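Local coordinates for protein putative peptidase (Chlamydophila abortus, PDB 3CE2) that probably acts as a zinc-dependent oligopeptidase of the M3B family, cleaving a variety of small bioactive peptides, at residues L497-K502 and N520-A524; Y281-I285 and A476-Y480; F470-L474 and E507-E511; I287-N291 and I592-F596. All coordinates share one frame; numbering follows the deposited sequence.

Contact 1 (L497-K502 and N520-A524); sequences LSSTYK and NIEWA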
loop_
_atom_site.group_PDB
_atom_site.type_symbol
_atom_site.label_atom_id
_atom_site.label_comp_id
_atom_site.label_asym_id
_atom_site.label_seq_id
_atom_site.Cartn_x
_atom_site.Cartn_y
_atom_site.Cartn_z
ATOM N N LEU A 497 -24.703 -12.692 1.267
ATOM C CA LEU A 497 -23.333 -12.405 0.834
ATOM C C LEU A 497 -23.075 -13.011 -0.533
ATOM O O LEU A 497 -22.541 -12.372 -1.441
ATOM C CB LEU A 497 -22.326 -12.951 1.848
ATOM C CG LEU A 497 -22.393 -12.185 3.170
ATOM C CD1 LEU A 497 -21.623 -12.849 4.334
ATOM C CD2 LEU A 497 -21.878 -10.801 2.918
ATOM N N SER A 498 -23.483 -14.252 -0.695
ATOM C CA SER A 498 -23.195 -14.934 -1.928
ATOM C C SER A 498 -23.960 -14.410 -3.128
ATOM O O SER A 498 -23.510 -14.605 -4.244
ATOM C CB SER A 498 -23.388 -16.431 -1.762
ATOM O OG SER A 498 -22.199 -16.966 -1.231
ATOM N N SER A 499 -25.098 -13.755 -2.908
ATOM C CA SER A 499 -25.881 -13.183 -4.017
ATOM C C SER A 499 -25.302 -11.863 -4.423
ATOM O O SER A 499 -25.093 -11.595 -5.593
ATOM C CB SER A 499 -27.324 -12.926 -3.607
ATOM O OG SER A 499 -27.996 -14.151 -3.473
ATOM N N THR A 500 -25.078 -11.030 -3.419
ATOM C CA THR A 500 -24.431 -9.762 -3.581
ATOM C C THR A 500 -23.154 -9.943 -4.400
ATOM O O THR A 500 -22.898 -9.203 -5.362
ATOM C CB THR A 500 -24.077 -9.217 -2.208
ATOM O OG1 THR A 500 -25.277 -9.059 -1.457
ATOM C CG2 THR A 500 -23.400 -7.889 -2.308
ATOM N N TYR A 501 -22.346 -10.923 -4.027
ATOM C CA TYR A 501 -21.068 -11.076 -4.690
ATOM C C TYR A 501 -21.281 -11.614 -6.105
ATOM O O TYR A 501 -20.545 -11.268 -7.044
ATOM C CB TYR A 501 -20.137 -11.962 -3.862
ATOM C CG TYR A 501 -18.702 -11.865 -4.246
ATOM C CD1 TYR A 501 -17.866 -10.922 -3.662
ATOM C CD2 TYR A 501 -18.168 -12.713 -5.190
ATOM C CE1 TYR A 501 -16.531 -10.820 -4.030
ATOM C CE2 TYR A 501 -16.840 -12.617 -5.570
ATOM C CZ TYR A 501 -16.025 -11.668 -4.990
ATOM O OH TYR A 501 -14.683 -11.594 -5.365
ATOM N N LYS A 502 -22.295 -12.447 -6.266
ATOM C CA LYS A 502 -22.568 -13.011 -7.589
ATOM C C LYS A 502 -22.971 -11.936 -8.608
ATOM O O LYS A 502 -22.403 -11.869 -9.695
ATOM C CB LYS A 502 -23.629 -14.108 -7.536
ATOM C CG LYS A 502 -23.873 -14.700 -8.906
ATOM C CD LYS A 502 -24.534 -16.056 -8.858
ATOM C CE LYS A 502 -24.076 -16.870 -10.089
ATOM N NZ LYS A 502 -24.925 -18.067 -10.404
ATOM N N ASN A 520 -18.963 -17.883 -6.655
ATOM C CA ASN A 520 -19.430 -16.780 -5.863
ATOM C C ASN A 520 -19.125 -16.935 -4.379
ATOM O O ASN A 520 -19.716 -16.235 -3.558
ATOM C CB ASN A 520 -20.929 -16.636 -6.059
ATOM C CG ASN A 520 -21.689 -17.825 -5.546
ATOM O OD1 ASN A 520 -21.285 -18.975 -5.734
ATOM N ND2 ASN A 520 -22.797 -17.560 -4.880
ATOM N N ILE A 521 -18.237 -17.867 -4.028
ATOM C CA ILE A 521 -17.857 -18.056 -2.629
ATOM C C ILE A 521 -16.629 -17.201 -2.324
ATOM O O ILE A 521 -16.216 -17.106 -1.178
ATOM C CB ILE A 521 -17.588 -19.561 -2.296
ATOM C CG1 ILE A 521 -17.713 -19.849 -0.800
ATOM C CG2 ILE A 521 -16.204 -19.982 -2.745
ATOM C CD1 ILE A 521 -18.906 -19.205 -0.141
ATOM N N GLU A 522 -16.067 -16.557 -3.350
ATOM C CA GLU A 522 -14.814 -15.801 -3.196
ATOM C C GLU A 522 -14.814 -14.858 -2.010
ATOM O O GLU A 522 -13.799 -14.713 -1.335
ATOM C CB GLU A 522 -14.427 -15.049 -4.478
ATOM C CG GLU A 522 -13.401 -15.793 -5.347
ATOM C CD GLU A 522 -13.703 -15.705 -6.851
ATOM O OE1 GLU A 522 -13.609 -14.578 -7.409
ATOM O OE2 GLU A 522 -14.029 -16.764 -7.466
ATOM N N TRP A 523 -15.944 -14.223 -1.734
ATOM C CA TRP A 523 -15.986 -13.272 -0.638
ATOM C C TRP A 523 -15.470 -13.887 0.648
ATOM O O TRP A 523 -14.913 -13.187 1.494
ATOM C CB TRP A 523 -17.392 -12.757 -0.422
ATOM C CG TRP A 523 -18.346 -13.815 -0.059
ATOM C CD1 TRP A 523 -19.179 -14.464 -0.895
ATOM C CD2 TRP A 523 -18.605 -14.331 1.253
ATOM N NE1 TRP A 523 -19.937 -15.375 -0.202
ATOM C CE2 TRP A 523 -19.605 -15.311 1.123
ATOM C CE3 TRP A 523 -18.082 -14.059 2.527
ATOM C CZ2 TRP A 523 -20.089 -16.041 2.208
ATOM C CZ3 TRP A 523 -18.576 -14.770 3.606
ATOM C CH2 TRP A 523 -19.581 -15.752 3.439
ATOM N N ALA A 524 -15.639 -15.200 0.788
ATOM C CA ALA A 524 -15.178 -15.904 1.986
ATOM C C ALA A 524 -13.644 -16.014 2.151
ATOM O O ALA A 524 -13.162 -16.107 3.274
ATOM C CB ALA A 524 -15.826 -17.254 2.083
#

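Contact 2 (Y281-I285 and A476-Y480); sequences YTNLI and ASFEY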
loop_
_atom_site.group_PDB
_atom_site.type_symbol
_atom_site.label_atom_id
_atom_site.label_comp_id
_atom_site.label_asym_id
_atom_site.label_seq_id
_atom_site.Cartn_x
_atom_site.Cartn_y
_atom_site.Cartn_z
ATOM N N TYR A 281 -15.451 7.851 -3.686
ATOM C CA TYR A 281 -15.484 6.408 -3.553
ATOM C C TYR A 281 -16.609 5.910 -4.454
ATOM O O TYR A 281 -16.425 5.086 -5.358
ATOM C CB TYR A 281 -15.712 6.049 -2.087
ATOM C CG TYR A 281 -15.629 4.583 -1.744
ATOM C CD1 TYR A 281 -14.551 4.077 -1.033
ATOM C CD2 TYR A 281 -16.663 3.707 -2.095
ATOM C CE1 TYR A 281 -14.491 2.731 -0.686
ATOM C CE2 TYR A 281 -16.618 2.360 -1.764
ATOM C CZ TYR A 281 -15.532 1.866 -1.051
ATOM O OH TYR A 281 -15.490 0.512 -0.713
ATOM N N THR A 282 -17.767 6.497 -4.240
ATOM C CA THR A 282 -18.946 6.151 -4.975
ATOM C C THR A 282 -18.841 6.277 -6.503
ATOM O O THR A 282 -19.295 5.401 -7.218
ATOM C CB THR A 282 -20.074 6.906 -4.343
ATOM O OG1 THR A 282 -20.664 6.013 -3.398
ATOM C CG2 THR A 282 -21.101 7.408 -5.348
ATOM N N ASN A 283 -18.197 7.319 -7.016
ATOM C CA ASN A 283 -18.120 7.473 -8.462
ATOM C C ASN A 283 -17.067 6.583 -9.058
ATOM O O ASN A 283 -17.148 6.185 -10.225
ATOM C CB ASN A 283 -17.875 8.932 -8.860
ATOM C CG ASN A 283 -19.045 9.825 -8.511
ATOM O OD1 ASN A 283 -20.208 9.391 -8.551
ATOM N ND2 ASN A 283 -18.751 11.066 -8.131
ATOM N N LEU A 284 -16.064 6.266 -8.257
ATOM C CA LEU A 284 -15.052 5.348 -8.712
ATOM C C LEU A 284 -15.756 4.046 -9.066
ATOM O O LEU A 284 -15.576 3.503 -10.158
ATOM C CB LEU A 284 -14.014 5.132 -7.627
ATOM C CG LEU A 284 -13.030 4.019 -7.966
ATOM C CD1 LEU A 284 -12.025 4.493 -9.018
ATOM C CD2 LEU A 284 -12.358 3.528 -6.667
ATOM N N ILE A 285 -16.595 3.563 -8.159
ATOM C CA ILE A 285 -17.324 2.322 -8.418
ATOM C C ILE A 285 -18.204 2.411 -9.679
ATOM O O ILE A 285 -18.207 1.493 -10.518
ATOM C CB ILE A 285 -18.204 1.924 -7.217
ATOM C CG1 ILE A 285 -17.331 1.518 -6.028
ATOM C CG2 ILE A 285 -19.125 0.781 -7.604
ATOM C CD1 ILE A 285 -18.067 1.547 -4.704
ATOM N N ALA A 476 -14.348 -3.249 -3.526
ATOM C CA ALA A 476 -14.871 -1.985 -2.960
ATOM C C ALA A 476 -16.382 -1.862 -2.991
ATOM O O ALA A 476 -16.973 -1.450 -1.993
ATOM C CB ALA A 476 -14.244 -0.790 -3.607
ATOM N N SER A 477 -17.032 -2.216 -4.096
ATOM C CA SER A 477 -18.497 -2.123 -4.082
ATOM C C SER A 477 -19.089 -3.165 -3.163
ATOM O O SER A 477 -20.081 -2.898 -2.446
ATOM C CB SER A 477 -19.125 -2.238 -5.468
ATOM O OG SER A 477 -18.303 -3.012 -6.282
ATOM N N PHE A 478 -18.484 -4.351 -3.181
ATOM C CA PHE A 478 -18.934 -5.398 -2.290
ATOM C C PHE A 478 -18.915 -4.881 -0.861
ATOM O O PHE A 478 -19.922 -4.938 -0.143
ATOM C CB PHE A 478 -18.070 -6.642 -2.403
ATOM C CG PHE A 478 -18.534 -7.738 -1.515
ATOM C CD1 PHE A 478 -19.837 -8.191 -1.597
ATOM C CD2 PHE A 478 -17.693 -8.282 -0.548
ATOM C CE1 PHE A 478 -20.284 -9.194 -0.756
ATOM C CE2 PHE A 478 -18.141 -9.291 0.304
ATOM C CZ PHE A 478 -19.435 -9.745 0.196
ATOM N N GLU A 479 -17.768 -4.342 -0.461
ATOM C CA GLU A 479 -17.596 -3.857 0.893
ATOM C C GLU A 479 -18.578 -2.709 1.160
ATOM O O GLU A 479 -19.064 -2.496 2.280
ATOM C CB GLU A 479 -16.134 -3.444 1.104
ATOM C CG GLU A 479 -15.840 -2.846 2.446
ATOM C CD GLU A 479 -14.337 -2.599 2.693
ATOM O OE1 GLU A 479 -13.555 -2.454 1.716
ATOM O OE2 GLU A 479 -13.940 -2.541 3.891
ATOM N N TYR A 480 -18.895 -1.973 0.115
ATOM C CA TYR A 480 -19.828 -0.896 0.265
ATOM C C TYR A 480 -21.242 -1.427 0.484
ATOM O O TYR A 480 -21.928 -1.000 1.415
ATOM C CB TYR A 480 -19.777 -0.033 -0.972
ATOM C CG TYR A 480 -20.744 1.102 -0.935
ATOM C CD1 TYR A 480 -20.418 2.300 -0.296
ATOM C CD2 TYR A 480 -21.991 0.987 -1.541
ATOM C CE1 TYR A 480 -21.309 3.353 -0.259
ATOM C CE2 TYR A 480 -22.889 2.024 -1.510
ATOM C CZ TYR A 480 -22.542 3.207 -0.877
ATOM O OH TYR A 480 -23.444 4.234 -0.859
#

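Contact 3 (F470-L474 and E507-E511); sequences FRQVL and EFYGE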
loop_
_atom_site.group_PDB
_atom_site.type_symbol
_atom_site.label_atom_id
_atom_site.label_comp_id
_atom_site.label_asym_id
_atom_site.label_seq_id
_atom_site.Cartn_x
_atom_site.Cartn_y
_atom_site.Cartn_z
ATOM N N PHE A 470 -9.449 -3.046 -11.425
ATOM C CA PHE A 470 -10.813 -3.592 -11.527
ATOM C C PHE A 470 -11.198 -4.528 -10.391
ATOM O O PHE A 470 -12.243 -4.346 -9.745
ATOM C CB PHE A 470 -11.043 -4.257 -12.894
ATOM C CG PHE A 470 -11.178 -3.266 -14.003
ATOM C CD1 PHE A 470 -12.427 -2.788 -14.374
ATOM C CD2 PHE A 470 -10.059 -2.746 -14.622
ATOM C CE1 PHE A 470 -12.566 -1.830 -15.370
ATOM C CE2 PHE A 470 -10.193 -1.798 -15.625
ATOM C CZ PHE A 470 -11.447 -1.336 -15.993
ATOM N N ARG A 471 -10.351 -5.522 -10.147
ATOM C CA ARG A 471 -10.635 -6.481 -9.103
ATOM C C ARG A 471 -10.764 -5.796 -7.757
ATOM O O ARG A 471 -11.621 -6.167 -6.973
ATOM C CB ARG A 471 -9.614 -7.615 -9.052
ATOM C CG ARG A 471 -10.037 -8.678 -8.059
ATOM C CD ARG A 471 -9.788 -10.091 -8.539
ATOM N NE ARG A 471 -8.523 -10.677 -8.070
ATOM C CZ ARG A 471 -8.397 -11.468 -7.000
ATOM N NH1 ARG A 471 -7.201 -11.965 -6.678
ATOM N NH2 ARG A 471 -9.459 -11.761 -6.252
ATOM N N GLN A 472 -9.945 -4.783 -7.483
ATOM C CA GLN A 472 -10.070 -4.062 -6.197
ATOM C C GLN A 472 -11.358 -3.260 -6.103
ATOM O O GLN A 472 -11.939 -3.113 -5.027
ATOM C CB GLN A 472 -8.876 -3.155 -5.964
ATOM C CG GLN A 472 -7.553 -3.893 -6.127
ATOM C CD GLN A 472 -7.454 -5.082 -5.189
ATOM O OE1 GLN A 472 -7.739 -4.966 -4.007
ATOM N NE2 GLN A 472 -7.053 -6.225 -5.712
ATOM N N VAL A 473 -11.827 -2.750 -7.233
ATOM C CA VAL A 473 -13.024 -1.929 -7.210
ATOM C C VAL A 473 -14.242 -2.849 -7.017
ATOM O O VAL A 473 -15.219 -2.519 -6.321
ATOM C CB VAL A 473 -13.117 -1.084 -8.488
ATOM C CG1 VAL A 473 -14.475 -0.424 -8.595
ATOM C CG2 VAL A 473 -12.005 -0.044 -8.510
ATOM N N LEU A 474 -14.168 -4.038 -7.595
ATOM C CA LEU A 474 -15.165 -5.034 -7.250
ATOM C C LEU A 474 -15.220 -5.193 -5.733
ATOM O O LEU A 474 -16.294 -4.994 -5.149
ATOM C CB LEU A 474 -14.876 -6.360 -7.942
ATOM C CG LEU A 474 -16.000 -7.393 -8.029
ATOM C CD1 LEU A 474 -15.530 -8.494 -8.910
ATOM C CD2 LEU A 474 -16.335 -7.946 -6.683
ATOM N N GLU A 507 -21.759 -7.947 -12.956
ATOM C CA GLU A 507 -21.539 -6.593 -13.481
ATOM C C GLU A 507 -20.134 -6.439 -14.059
ATOM O O GLU A 507 -19.937 -5.670 -14.985
ATOM C CB GLU A 507 -21.820 -5.502 -12.426
ATOM C CG GLU A 507 -23.244 -5.523 -11.880
ATOM C CD GLU A 507 -23.534 -4.405 -10.871
ATOM O OE1 GLU A 507 -23.567 -3.228 -11.297
ATOM O OE2 GLU A 507 -23.750 -4.695 -9.658
ATOM N N PHE A 508 -19.161 -7.179 -13.540
ATOM C CA PHE A 508 -17.796 -6.977 -13.988
ATOM C C PHE A 508 -17.398 -7.969 -15.038
ATOM O O PHE A 508 -16.683 -7.643 -15.970
ATOM C CB PHE A 508 -16.816 -7.086 -12.825
ATOM C CG PHE A 508 -16.793 -5.881 -11.936
ATOM C CD1 PHE A 508 -15.781 -4.947 -12.036
ATOM C CD2 PHE A 508 -17.772 -5.681 -10.994
ATOM C CE1 PHE A 508 -15.767 -3.828 -11.222
ATOM C CE2 PHE A 508 -17.746 -4.569 -10.160
ATOM C CZ PHE A 508 -16.743 -3.646 -10.287
ATOM N N TYR A 509 -17.858 -9.197 -14.895
ATOM C CA TYR A 509 -17.260 -10.262 -15.659
ATOM C C TYR A 509 -18.266 -10.988 -16.508
ATOM O O TYR A 509 -17.893 -11.890 -17.272
ATOM C CB TYR A 509 -16.608 -11.249 -14.694
ATOM C CG TYR A 509 -15.464 -10.668 -13.897
ATOM C CD1 TYR A 509 -14.264 -10.328 -14.513
ATOM C CD2 TYR A 509 -15.579 -10.471 -12.530
ATOM C CE1 TYR A 509 -13.208 -9.808 -13.791
ATOM C CE2 TYR A 509 -14.542 -9.931 -11.801
ATOM C CZ TYR A 509 -13.354 -9.608 -12.430
ATOM O OH TYR A 509 -12.323 -9.062 -11.689
ATOM N N GLY A 510 -19.539 -10.602 -16.362
ATOM C CA GLY A 510 -20.675 -11.245 -17.045
ATOM C C GLY A 510 -20.545 -11.453 -18.549
ATOM O O GLY A 510 -20.913 -12.506 -19.074
ATOM N N GLU A 511 -20.018 -10.464 -19.257
ATOM C CA GLU A 511 -19.916 -10.595 -20.699
ATOM C C GLU A 511 -18.783 -11.490 -21.153
ATOM O O GLU A 511 -18.616 -11.687 -22.342
ATOM C CB GLU A 511 -19.766 -9.223 -21.379
ATOM C CG GLU A 511 -20.945 -8.276 -21.161
ATOM C CD GLU A 511 -22.288 -8.949 -21.411
ATOM O OE1 GLU A 511 -22.616 -9.220 -22.589
ATOM O OE2 GLU A 511 -23.019 -9.206 -20.427
#

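Contact 4 (I287-N291 and I592-F596); sequences IVKKN and IQKAF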
loop_
_atom_site.group_PDB
_atom_site.type_symbol
_atom_site.label_atom_id
_atom_site.label_comp_id
_atom_site.label_asym_id
_atom_site.label_seq_id
_atom_site.Cartn_x
_atom_site.Cartn_y
_atom_site.Cartn_z
ATOM N N ILE A 287 -18.062 4.578 -12.299
ATOM C CA ILE A 287 -17.325 4.720 -13.555
ATOM C C ILE A 287 -16.651 3.411 -13.944
ATOM O O ILE A 287 -16.658 3.023 -15.109
ATOM C CB ILE A 287 -16.308 5.889 -13.539
ATOM C CG1 ILE A 287 -16.918 7.135 -14.178
ATOM C CG2 ILE A 287 -15.152 5.564 -14.407
ATOM C CD1 ILE A 287 -17.995 7.840 -13.325
ATOM N N VAL A 288 -16.089 2.719 -12.960
ATOM C CA VAL A 288 -15.401 1.481 -13.239
ATOM C C VAL A 288 -16.367 0.427 -13.777
ATOM O O VAL A 288 -16.078 -0.209 -14.785
ATOM C CB VAL A 288 -14.625 0.969 -12.019
ATOM C CG1 VAL A 288 -14.179 -0.448 -12.258
ATOM C CG2 VAL A 288 -13.400 1.835 -11.796
ATOM N N LYS A 289 -17.518 0.257 -13.130
ATOM C CA LYS A 289 -18.538 -0.655 -13.658
ATOM C C LYS A 289 -18.935 -0.314 -15.091
ATOM O O LYS A 289 -19.070 -1.206 -15.918
ATOM C CB LYS A 289 -19.790 -0.639 -12.791
ATOM C CG LYS A 289 -19.624 -1.334 -11.467
ATOM C CD LYS A 289 -20.921 -1.300 -10.662
ATOM C CE LYS A 289 -20.707 -1.912 -9.286
ATOM N NZ LYS A 289 -21.996 -2.042 -8.547
ATOM N N LYS A 290 -19.132 0.971 -15.391
ATOM C CA LYS A 290 -19.463 1.347 -16.757
ATOM C C LYS A 290 -18.326 1.081 -17.733
ATOM O O LYS A 290 -18.539 1.197 -18.935
ATOM C CB LYS A 290 -19.880 2.804 -16.869
ATOM C CG LYS A 290 -21.233 3.154 -16.264
ATOM C CD LYS A 290 -21.467 4.629 -16.478
ATOM C CE LYS A 290 -22.072 5.278 -15.251
ATOM N NZ LYS A 290 -21.455 6.614 -14.975
ATOM N N ASN A 291 -17.127 0.739 -17.246
ATOM C CA ASN A 291 -16.047 0.364 -18.161
ATOM C C ASN A 291 -15.706 -1.100 -18.122
ATOM O O ASN A 291 -14.661 -1.524 -18.666
ATOM C CB ASN A 291 -14.799 1.187 -17.948
ATOM C CG ASN A 291 -15.032 2.659 -18.208
ATOM O OD1 ASN A 291 -14.625 3.192 -19.234
ATOM N ND2 ASN A 291 -15.704 3.318 -17.278
ATOM N N ILE A 592 -9.418 9.436 -14.035
ATOM C CA ILE A 592 -9.755 8.071 -14.414
ATOM C C ILE A 592 -9.872 7.869 -15.928
ATOM O O ILE A 592 -9.605 6.783 -16.437
ATOM C CB ILE A 592 -10.976 7.528 -13.691
ATOM C CG1 ILE A 592 -10.966 6.005 -13.808
ATOM C CG2 ILE A 592 -12.229 8.156 -14.247
ATOM C CD1 ILE A 592 -12.036 5.293 -13.014
ATOM N N GLN A 593 -10.223 8.919 -16.655
ATOM C CA GLN A 593 -10.297 8.808 -18.102
ATOM C C GLN A 593 -8.913 8.721 -18.706
ATOM O O GLN A 593 -8.694 7.989 -19.683
ATOM C CB GLN A 593 -11.082 9.968 -18.694
ATOM C CG GLN A 593 -12.546 9.876 -18.349
ATOM C CD GLN A 593 -13.392 10.815 -19.179
ATOM O OE1 GLN A 593 -13.077 12.000 -19.312
ATOM N NE2 GLN A 593 -14.483 10.283 -19.745
ATOM N N LYS A 594 -7.971 9.445 -18.105
ATOM C CA LYS A 594 -6.577 9.368 -18.544
ATOM C C LYS A 594 -6.011 7.966 -18.274
ATOM O O LYS A 594 -5.231 7.420 -19.065
ATOM C CB LYS A 594 -5.736 10.441 -17.845
ATOM C CG LYS A 594 -5.731 11.804 -18.523
ATOM C CD LYS A 594 -5.193 11.656 -19.937
ATOM C CE LYS A 594 -4.791 12.974 -20.565
ATOM N NZ LYS A 594 -4.389 12.727 -21.984
ATOM N N ALA A 595 -6.413 7.374 -17.157
ATOM C CA ALA A 595 -5.994 6.022 -16.844
ATOM C C ALA A 595 -6.526 5.074 -17.900
ATOM O O ALA A 595 -5.777 4.302 -18.497
ATOM C CB ALA A 595 -6.505 5.623 -15.465
ATOM N N PHE A 596 -7.831 5.137 -18.133
ATOM C CA PHE A 596 -8.462 4.271 -19.122
ATOM C C PHE A 596 -7.846 4.407 -20.517
ATOM O O PHE A 596 -7.694 3.419 -21.249
ATOM C CB PHE A 596 -9.960 4.533 -19.168
ATOM C CG PHE A 596 -10.699 3.999 -17.983
ATOM C CD1 PHE A 596 -10.234 2.900 -17.302
ATOM C CD2 PHE A 596 -11.891 4.560 -17.585
ATOM C CE1 PHE A 596 -10.922 2.387 -16.223
ATOM C CE2 PHE A 596 -12.588 4.052 -16.505
ATOM C CZ PHE A 596 -12.088 2.956 -15.821
#

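Contact 1 (L497-K502 and N520-A524)
The carbonyl oxygen of S498 serves two donors: N520 ND2 approaches it at 3.1 Å, while K502 N makes the helical bond from the opposite face of the carbonyl plane. The loop amide arrives well above that plane, yet S498 O lies almost within the amide plane of N520, and the N-H points nearly straight at it (172°). W523 NE1 donates to S498 OG at 3.0 Å, with the oxygen at the rim of the indole and near its plane; S498 OG is also bonded to E494 OE1.

The NE1 bond holds the edge of an indole whose faces are both packed. L497 CB lies over the six-membered ring, 3.9 Å from its centroid, and L497 CD1 meets CH2 of W523 at 3.7 Å. Over the other face lie A524 CB and I521 O. The W523 torsion (chi1 62°) turns the ring so that its NE1 edge meets S498 and one face meets L497. W523 CB packs against Y501 CD1 at 3.8 Å, and W523 N lies over the centre of one face of the Y501 ring. E522 CB approaches that ring obliquely, whereas the E522 carboxylate turns to Y229.

Although a zinc ion lies about 9 Å from the S498 side chain, this is structural packing: a loop anchored on helix 494-509 by a buried tryptophan within the helical M3 peptidase domain.

Contact 2 (Y281-I285 and A476-Y480)
Y281 reaches from helix 278-289 to the backbone of helix 451-487, where its hydroxyl donates to A476 O at 2.8 Å. An extended first torsion (chi1 -174°) carries the phenol toward the partner helix and brings its oxygen-bearing end to the carbonyl. The donor is tilted 34° from the carbonyl plane, and Y480 N, which makes the regular helical bond to A476 O, comes from the opposite face. One carbonyl thus serves its own helix and a side chain of another.

The same phenol end is packed by carbon, for A476 CB lies 3.9 Å from Y281 CZ. Y480 has an equally extended first torsion but belongs to the facing helix; the two tyrosines slide past each other in opposite directions, with Y281 CE2 4.0 Å from Y480 CB. Nearer the far end of Y480, its OH is 4.2 Å from T282 OG1, too long for a bond.

I285 supplies the aliphatic part. Its CG2 is the branch set opposite the backbone N and touches S477 CB at 3.7 Å; its other branch ends in CD1, at 3.7 Å from S477 CA. S477 OG itself turns back to L474 O and V473 O, and E479 OE2 is bonded to F533 N.

The axes of the two short segments run at 126° as helix 278-289 packs on helix 451-487 in the mainly helical M3 fold. One directional bond in a largely apolar interface sets where the Y281 hydroxyl sits, while I285 and A476 add nonpolar contacts.

Contact 3 (F470-L474 and E507-E511)
L474 and F508 mark the closest backbone approach, their CA atoms 7.5 Å apart, where residues 470-474, inside the long helix 451-487, face the C-terminal part of helix 494-509, the next helix in the chain of this helical M3 fold. This separation lets side chains fill the interface.

The face of the F508 ring receives L474. L474 CB stands 4.0 Å from the ring centroid and only 10° off the normal, a CH-pi contact directly over the face, and L474 CG follows at 3.9 Å from F508 CD2. With F508 CG placed beside its own backbone N (chi1 -76°), the far end of the ring points into helix 451-487, so that CZ comes within 3.7 Å of L474 CA and 4.3 Å of V473 CG1.

Y509 meets the same leucine differently: L474 CD1 sits at the edge of its ring, near the plane, 3.4 Å from CE2. The Y509 hydroxyl ends beside R471, with OH and R471 CB 4.0 Å apart. Beyond the two segments, F313 packs edge-to-face with Y509, and V288 of helix 278-289 touches F508.

Cohesion here is therefore dispersive and CH-pi in kind: the two segments share no hydrogen bond, and one leucine serves a ring face and a ring edge at once.

Contact 4 (I287-N291 and I592-F596)
I592 projects with its chain extended (chi1 -162°, chi2 174°), which delivers its CD1 to the helix containing I287 and V288, while F596, one helical turn further on, has CG beside its own backbone N (chi1 -73°) and sends its ring toward N291. The two side chains thus advance together from helix 590-607, and I592 CG1 lies over one face of the F596 ring, toward its rim.

The tip of I592 is received by two branched residues. I592 CD1 meets I287 CG2 at 3.4 Å and V288 CG2 at 3.9 Å; I287 and I592 run past each other in opposite senses, whereas V288 stands roughly at right angles to I592. The methyls of I287 and V288 also border the aromatic rim: I287 CG2 is 3.6 Å from F596 CE2, and V288 CG2 is 4.4 Å from F596 CZ, both near the ring plane.

N291 takes the ring face opposite I592. N291 CB is 4.2 Å from the ring centroid, giving a CH-pi contact over the face, and the amide carbon CG approaches F596 CE2 at 3.3 Å. The amide and ring planes are tilted against each other, not stacked in parallel. The phenylalanine is in this way flanked by aliphatic groups at its rim and covered on both faces.

Further round, F596 touches F470, and I592 packs on I543 of helix 536-553. Away from the annotated metal sites, this is helix-to-helix packing by an isoleucine-phenylalanine pair one turn apart, joining the end of helix 278-289 to helix 590-607 in the mainly helical M3 fold.

Helix 278-289 opens two long loops: contact 2 closes the first on helix 451-487, and contact 4 closes the second on helix 590-607, so the two cross. Contact 3 starts earlier on helix 451-487 than contact 2 ends and closes on helix 494-509, crossing contact 2. Contact 1 begins inside the loop closed by contact 3 and ends beyond it, in the loop that follows helix 494-509; it crosses contact 3 but follows contact 2 in series. Contacts 1 and 3 both nest within the span of contact 4. Physically, contacts 2 and 3 lie between contacts 1 and 4 and touch both, through F478, L474, F470 and V473 among others, and so link four helices and a loop.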